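Local coordinates for protein 401aa long hypothetical glucose-1-phosphate thymidylyltransferase (Sulfolobus tokodaii, PDB 2GGO) that is a bifunctional enzyme of UDP-N-acetylglucosamine and UDP-N-acetylgalactosamine synthesis that probably also makes dTDP-glucose from dTTP and glucose 1-phosphate, at residues Y205-G210 with I216-W221. Sequence-based numbering, arbitrary orientation.
Sequences YWMDIG and IDVNKW
Tyr205 lies flat against Trp221 in a face-to-face stack: its ring and the five-membered ring of the indole have centroids 3.7 Å apart and planes at 4°. The two side chains run in opposite directions, as the contacts from base to tip of the tyrosine confirm. Tyr205 CB sits over the indole, 4.0 Å from the five-membered centroid, a CH-pi contact; CG comes next above NE1 and CE2, CD1 lies 3.5 Å from Trp221 CD1, and CD2 faces Trp221 CD2. Farther out, CE2 and CZ reach Trp221 CB, which returns a CH-pi contact to the phenol face. The OH has passed the indole and meets Val218 CG1 at 3.7 Å, near the plane of the phenol ring. With CG anti to the backbone N (chi1 -178°), the ring extends from just before strand 206-208 toward the helix. Replacing Tyr205 by an alanine removes the ring, which is likely to leave one indole face without its stacking partner and open a gap beside Val218. Two residues on, Met207 CG presses on Val218 CG1 at 3.4 Å, tighter than usual for two carbons, while its bent chain brings CE to Asp217 CB. Ile209 CD1 touches Val218 CG2 at 4.0 Å. With no hydrogen bond crossing, this is apolar and aromatic strand-on-helix packing: the two-stranded antiparallel ribbon of 100-102 and 206-208 rests on helix 212-225 within the GT-A-type nucleotidyltransferase domain.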
ATOM      1  N   TYR A 205       5.931  10.416   9.115  1.00 47.45           N
ATOM      2  CA  TYR A 205       5.879   9.026   8.604  1.00 44.19           C
ATOM      3  C   TYR A 205       5.805   8.895   7.061  1.00 42.55           C
ATOM      4  O   TYR A 205       5.005   9.544   6.394  1.00 41.97           O
ATOM      5  CB  TYR A 205       4.720   8.288   9.304  1.00 43.81           C
ATOM      6  CG  TYR A 205       4.514   6.809   8.957  1.00 42.32           C
ATOM      7  CD1 TYR A 205       5.273   5.806   9.578  1.00 41.16           C
ATOM      8  CD2 TYR A 205       3.510   6.411   8.045  1.00 40.40           C
ATOM      9  CE1 TYR A 205       5.058   4.450   9.274  1.00 40.74           C
ATOM     10  CE2 TYR A 205       3.291   5.048   7.745  1.00 39.18           C
ATOM     11  CZ  TYR A 205       4.063   4.088   8.366  1.00 40.39           C
ATOM     12  OH  TYR A 205       3.870   2.758   8.066  1.00 41.45           O
ATOM     13  N   TRP A 206       6.677   8.043   6.542  1.00 40.42           N
ATOM     14  CA  TRP A 206       6.791   7.682   5.151  1.00 39.11           C
ATOM     15  C   TRP A 206       6.829   6.127   5.040  1.00 39.06           C
ATOM     16  O   TRP A 206       7.433   5.453   5.860  1.00 38.64           O
ATOM     17  CB  TRP A 206       8.089   8.269   4.603  1.00 38.03           C
ATOM     18  CG  TRP A 206       8.323   8.103   3.098  1.00 36.64           C
ATOM     19  CD1 TRP A 206       7.843   8.907   2.104  1.00 36.51           C
ATOM     20  CD2 TRP A 206       9.108   7.086   2.438  1.00 36.79           C
ATOM     21  NE1 TRP A 206       8.279   8.461   0.869  1.00 37.38           N
ATOM     22  CE2 TRP A 206       9.049   7.343   1.049  1.00 36.02           C
ATOM     23  CE3 TRP A 206       9.848   5.974   2.889  1.00 37.35           C
ATOM     24  CZ2 TRP A 206       9.692   6.529   0.104  1.00 38.08           C
ATOM     25  CZ3 TRP A 206      10.497   5.172   1.943  1.00 35.09           C
ATOM     26  CH2 TRP A 206      10.401   5.447   0.574  1.00 37.86           C
ATOM     27  N   MET A 207       6.226   5.571   3.995  1.00 38.98           N
ATOM     28  CA  MET A 207       6.325   4.146   3.719  1.00 38.64           C
ATOM     29  C   MET A 207       6.084   3.999   2.232  1.00 37.73           C
ATOM     30  O   MET A 207       5.095   4.482   1.742  1.00 37.62           O
ATOM     31  CB  MET A 207       5.221   3.418   4.509  1.00 40.43           C
ATOM     32  CG  MET A 207       5.106   1.866   4.290  1.00 43.74           C
ATOM     33  SD  MET A 207       6.588   0.965   4.778  1.00 53.52           S
ATOM     34  CE  MET A 207       6.431   1.027   6.576  1.00 51.92           C
ATOM     35  N   ASP A 208       6.961   3.365   1.472  1.00 37.93           N
ATOM     36  CA  ASP A 208       6.469   2.950   0.164  1.00 38.42           C
ATOM     37  C   ASP A 208       5.775   1.606   0.323  1.00 38.18           C
ATOM     38  O   ASP A 208       6.267   0.697   1.009  1.00 38.58           O
ATOM     39  CB  ASP A 208       7.528   2.929  -0.938  1.00 39.40           C
ATOM     40  CG  ASP A 208       8.463   1.800  -0.798  1.00 41.83           C
ATOM     41  OD1 ASP A 208       8.728   1.451   0.374  1.00 44.93           O
ATOM     42  OD2 ASP A 208       8.934   1.282  -1.837  1.00 45.83           O
ATOM     43  N   ILE A 209       4.600   1.480  -0.262  1.00 37.24           N
ATOM     44  CA  ILE A 209       3.869   0.262  -0.085  1.00 35.82           C
ATOM     45  C   ILE A 209       4.366  -0.611  -1.211  1.00 35.17           C
ATOM     46  O   ILE A 209       3.779  -0.675  -2.262  1.00 35.78           O
ATOM     47  CB  ILE A 209       2.393   0.537  -0.118  1.00 36.06           C
ATOM     48  CG1 ILE A 209       2.019   1.423   1.063  1.00 32.90           C
ATOM     49  CG2 ILE A 209       1.601  -0.760  -0.044  1.00 36.97           C
ATOM     50  CD1 ILE A 209       0.650   1.985   0.882  1.00 35.16           C
ATOM     51  N   GLY A 210       5.505  -1.243  -0.987  1.00 34.97           N
ATOM     52  CA  GLY A 210       6.174  -2.003  -2.029  1.00 34.97           C
ATOM     53  C   GLY A 210       6.197  -3.507  -1.836  1.00 34.82           C
ATOM     54  O   GLY A 210       6.738  -4.239  -2.659  1.00 36.38           O
ATOM     55  N   ILE A 216      -0.106  -4.104   5.894  1.00 23.81           N
ATOM     56  CA  ILE A 216      -0.254  -4.201   7.354  1.00 22.22           C
ATOM     57  C   ILE A 216       0.469  -3.018   8.042  1.00 21.56           C
ATOM     58  O   ILE A 216      -0.113  -2.299   8.802  1.00 21.10           O
ATOM     59  CB  ILE A 216       0.178  -5.578   7.942  1.00 23.23           C
ATOM     60  CG1 ILE A 216      -0.568  -6.726   7.209  1.00 23.97           C
ATOM     61  CG2 ILE A 216      -0.299  -5.621   9.363  1.00 22.40           C
ATOM     62  CD1 ILE A 216       0.070  -8.183   7.307  1.00 19.43           C
ATOM     63  N   ASP A 217       1.741  -2.850   7.771  1.00 21.79           N
ATOM     64  CA  ASP A 217       2.482  -1.675   8.199  1.00 24.15           C
ATOM     65  C   ASP A 217       1.628  -0.381   8.145  1.00 24.93           C
ATOM     66  O   ASP A 217       1.274   0.176   9.205  1.00 26.73           O
ATOM     67  CB  ASP A 217       3.744  -1.547   7.330  1.00 24.22           C
ATOM     68  CG  ASP A 217       4.673  -2.710   7.488  1.00 24.02           C
ATOM     69  OD1 ASP A 217       4.457  -3.477   8.441  1.00 32.30           O
ATOM     70  OD2 ASP A 217       5.612  -2.901   6.670  1.00 28.27           O
ATOM     71  N   VAL A 218       1.236   0.096   6.962  1.00 24.85           N
ATOM     72  CA  VAL A 218       0.533   1.425   6.978  1.00 26.14           C
ATOM     73  C   VAL A 218      -0.822   1.449   7.670  1.00 26.26           C
ATOM     74  O   VAL A 218      -1.288   2.482   8.226  1.00 28.68           O
ATOM     75  CB  VAL A 218       0.432   2.103   5.567  1.00 27.44           C
ATOM     76  CG1 VAL A 218       1.801   2.277   4.996  1.00 30.65           C
ATOM     77  CG2 VAL A 218      -0.346   1.214   4.642  1.00 28.67           C
ATOM     78  N   ASN A 219      -1.518   0.326   7.641  1.00 25.64           N
ATOM     79  CA  ASN A 219      -2.859   0.320   8.209  1.00 24.65           C
ATOM     80  C   ASN A 219      -2.698   0.328   9.694  1.00 25.18           C
ATOM     81  O   ASN A 219      -3.511   0.932  10.396  1.00 27.17           O
ATOM     82  CB  ASN A 219      -3.595  -0.961   7.759  1.00 23.67           C
ATOM     83  CG  ASN A 219      -4.524  -0.738   6.644  1.00 18.97           C
ATOM     84  OD1 ASN A 219      -5.640  -0.302   6.838  1.00 22.72           O
ATOM     85  ND2 ASN A 219      -4.094  -1.054   5.438  1.00 18.79           N
ATOM     86  N   LYS A 220      -1.619  -0.292  10.188  1.00 25.13           N
ATOM     87  CA  LYS A 220      -1.346  -0.237  11.640  1.00 24.53           C
ATOM     88  C   LYS A 220      -1.027   1.187  12.045  1.00 25.75           C
ATOM     89  O   LYS A 220      -1.672   1.761  12.919  1.00 24.09           O
ATOM     90  CB  LYS A 220      -0.196  -1.149  12.006  1.00 24.66           C
ATOM     91  CG  LYS A 220      -0.561  -2.632  12.123  1.00 19.16           C
ATOM     92  CD  LYS A 220       0.660  -3.386  12.486  1.00 21.38           C
ATOM     93  CE  LYS A 220       0.952  -3.218  13.992  1.00 20.06           C
ATOM     94  NZ  LYS A 220       2.138  -4.055  14.208  1.00 23.28           N
ATOM     95  N   TRP A 221      -0.077   1.796  11.344  1.00 27.63           N
ATOM     96  CA  TRP A 221       0.185   3.232  11.580  1.00 29.25           C
ATOM     97  C   TRP A 221      -1.084   4.106  11.600  1.00 28.80           C
ATOM     98  O   TRP A 221      -1.356   4.844  12.547  1.00 30.28           O
ATOM     99  CB  TRP A 221       1.180   3.773  10.567  1.00 30.95           C
ATOM    100  CG  TRP A 221       1.661   5.123  11.023  1.00 33.64           C
ATOM    101  CD1 TRP A 221       2.705   5.377  11.873  1.00 35.59           C
ATOM    102  CD2 TRP A 221       1.069   6.397  10.715  1.00 34.42           C
ATOM    103  NE1 TRP A 221       2.809   6.734  12.091  1.00 35.27           N
ATOM    104  CE2 TRP A 221       1.814   7.378  11.397  1.00 35.05           C
ATOM    105  CE3 TRP A 221      -0.003   6.802   9.910  1.00 33.87           C
ATOM    106  CZ2 TRP A 221       1.522   8.748  11.284  1.00 34.47           C
ATOM    107  CZ3 TRP A 221      -0.299   8.125   9.813  1.00 34.72           C
ATOM    108  CH2 TRP A 221       0.454   9.098  10.499  1.00 35.02           C
TER